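Local structure of hypothetical protein PA3499 (Pseudomonas aeruginosa, 2IG8) at residues 85-90 and 123-128. The protein is of unknown function but belongs to the YjgF-like clan of small alpha-beta proteins that assemble as trimers, with three subunits in this assembly. Numbering follows the deposited sequence.
Sequences VTRIAD and ELLVEI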
loop_
_atom_site.group_PDB
_atom_site.type_symbol
_atom_site.label_atom_id
_atom_site.label_comp_id
_atom_site.label_asym_id
_atom_site.label_seq_id
_atom_site.Cartn_x
_atom_site.Cartn_y
_atom_site.Cartn_z
ATOM N N VAL B 85 6.463 -1.819 10.779
ATOM C CA VAL B 85 7.246 -2.175 11.952
ATOM C C VAL B 85 6.333 -2.393 13.145
ATOM O O VAL B 85 5.252 -1.805 13.247
ATOM C CB VAL B 85 8.328 -1.084 12.292
ATOM C CG1 VAL B 85 9.311 -0.917 11.146
ATOM C CG2 VAL B 85 7.667 0.284 12.715
ATOM N N THR B 86 6.744 -3.257 14.067
ATOM C CA THR B 86 5.984 -3.426 15.287
ATOM C C THR B 86 6.316 -2.382 16.350
ATOM O O THR B 86 5.544 -2.197 17.282
ATOM C CB THR B 86 6.179 -4.836 15.889
ATOM O OG1 THR B 86 7.573 -5.058 16.100
ATOM C CG2 THR B 86 5.594 -5.896 14.948
ATOM N N ARG B 87 7.465 -1.721 16.205
ATOM C CA ARG B 87 7.941 -0.707 17.136
ATOM C C ARG B 87 8.434 0.487 16.337
ATOM O O ARG B 87 9.477 0.417 15.653
ATOM C CB ARG B 87 9.083 -1.244 18.030
ATOM C CG ARG B 87 8.746 -2.548 18.717
ATOM C CD ARG B 87 9.865 -3.026 19.654
ATOM N NE ARG B 87 11.101 -3.224 18.926
ATOM C CZ ARG B 87 12.182 -3.836 19.406
ATOM N NH1 ARG B 87 12.208 -4.343 20.622
ATOM N NH2 ARG B 87 13.251 -3.921 18.648
ATOM N N ILE B 88 7.736 1.614 16.447
ATOM C CA ILE B 88 8.115 2.798 15.694
ATOM C C ILE B 88 9.528 3.289 16.027
ATOM O O ILE B 88 10.186 3.869 15.166
ATOM C CB ILE B 88 7.112 3.965 15.843
ATOM C CG1 ILE B 88 7.249 4.968 14.688
ATOM C CG2 ILE B 88 7.189 4.624 17.236
ATOM C CD1 ILE B 88 6.754 4.455 13.352
ATOM N N ALA B 89 9.993 3.001 17.242
ATOM C CA ALA B 89 11.361 3.315 17.659
ATOM C C ALA B 89 12.390 2.677 16.746
ATOM O O ALA B 89 13.499 3.146 16.703
ATOM C CB ALA B 89 11.615 2.853 19.091
ATOM N N ASP B 90 12.020 1.629 16.024
ATOM C CA ASP B 90 12.955 0.910 15.141
ATOM C C ASP B 90 13.137 1.578 13.773
ATOM O O ASP B 90 13.860 1.065 12.917
ATOM C CB ASP B 90 12.480 -0.550 14.946
ATOM C CG ASP B 90 12.641 -1.402 16.209
ATOM O OD1 ASP B 90 13.437 -1.024 17.086
ATOM O OD2 ASP B 90 11.960 -2.445 16.347
ATOM N N GLU B 123 7.974 -13.407 16.339
ATOM C CA GLU B 123 9.386 -12.975 16.375
ATOM C C GLU B 123 9.670 -11.775 15.462
ATOM O O GLU B 123 10.748 -11.157 15.559
ATOM C CB GLU B 123 10.315 -14.124 15.979
ATOM C CG GLU B 123 10.197 -15.355 16.859
ATOM C CD GLU B 123 9.169 -16.377 16.383
ATOM O OE1 GLU B 123 8.271 -16.060 15.573
ATOM O OE2 GLU B 123 9.286 -17.529 16.839
ATOM N N LEU B 124 8.727 -11.454 14.570
ATOM C CA LEU B 124 8.921 -10.414 13.561
ATOM C C LEU B 124 8.848 -8.992 14.133
ATOM O O LEU B 124 7.979 -8.669 14.970
ATOM C CB LEU B 124 7.898 -10.557 12.430
ATOM C CG LEU B 124 7.904 -11.873 11.635
ATOM C CD1 LEU B 124 6.848 -11.801 10.494
ATOM C CD2 LEU B 124 9.301 -12.212 11.105
ATOM N N LEU B 125 9.769 -8.152 13.672
ATOM C CA LEU B 125 9.791 -6.719 13.956
ATOM C C LEU B 125 9.469 -5.873 12.713
ATOM O O LEU B 125 9.200 -4.690 12.848
ATOM C CB LEU B 125 11.183 -6.296 14.456
ATOM C CG LEU B 125 11.610 -6.831 15.814
ATOM C CD1 LEU B 125 13.125 -6.516 16.082
ATOM C CD2 LEU B 125 10.675 -6.275 16.877
ATOM N N VAL B 126 9.528 -6.477 11.520
ATOM C CA VAL B 126 9.351 -5.730 10.269
ATOM C C VAL B 126 8.870 -6.610 9.119
ATOM O O VAL B 126 9.187 -7.806 9.027
ATOM C CB VAL B 126 10.657 -4.940 9.890
ATOM C CG1 VAL B 126 11.828 -5.907 9.579
ATOM C CG2 VAL B 126 10.435 -3.984 8.695
ATOM N N GLU B 127 8.056 -6.005 8.256
ATOM C CA GLU B 127 7.658 -6.589 6.996
ATOM C C GLU B 127 7.745 -5.468 5.955
ATOM O O GLU B 127 7.401 -4.323 6.247
ATOM C CB GLU B 127 6.236 -7.157 7.087
ATOM C CG GLU B 127 5.713 -7.688 5.775
ATOM C CD GLU B 127 4.671 -8.810 5.924
ATOM O OE1 GLU B 127 4.344 -9.230 7.051
ATOM O OE2 GLU B 127 4.198 -9.284 4.883
ATOM N N ILE B 128 8.250 -5.802 4.775
ATOM C CA ILE B 128 8.369 -4.822 3.717
ATOM C C ILE B 128 7.653 -5.275 2.460
ATOM O O ILE B 128 7.839 -6.411 1.985
ATOM C CB ILE B 128 9.836 -4.491 3.411
ATOM C CG1 ILE B 128 10.528 -3.935 4.671
ATOM C CG2 ILE B 128 9.898 -3.527 2.211
ATOM C CD1 ILE B 128 12.064 -3.622 4.533
HETATM O O HOH W 1 9.890 -2.840 14.882
#
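Val85 faces Val126 as a non-hydrogen-bonded pair of antiparallel strands, their CA atoms 4.5 Å apart. Both side chains lie on the same face of the sheet, where Val85 CG1 meets Val126 CG2 in loose apolar contact at 4.1 Å. Val85 CA also makes a C-H...O contact with Leu125 O. Thr86 N donates a hydrogen bond to Leu125 O (3.1 Å) from well above the carbonyl plane. With chi1 at 56°, Thr86 tucks OG1 between its own backbone N and carbonyl carbon, placing it 3.4 Å from Leu125 CD2, while CG2 lies near Leu124 O. Arg87 hands its backbone N-H to water 1, and its side chain, bent at chi3 (-60°), reaches Asp90 in a salt bridge, NE and NH2 both donating to OD2, at 2.8 Å from NE. This carboxylate oxygen lies at the edge of the guanidinium, in its plane, whereas Leu125 CD2 packs over one face, 3.5 Å off the plane and displaced from its centre. Water 1 sits between Arg87 N, Asp90 OD2 and Leu125 O, linking the 3-10 turn 88-90, closed by Asp90 N to Arg87 O, with the loop residue Leu125. The contact lies at the end of the mixed sheet of the YjgF-like fold, where strand 78-85 runs out toward helix 91-101 and strand 126-133 starts, with Leu125 and Asp90 resting on Ala53 of helix 53-70 and Val85 backbone hydrogen-bonded to Val114 of strand 110-115.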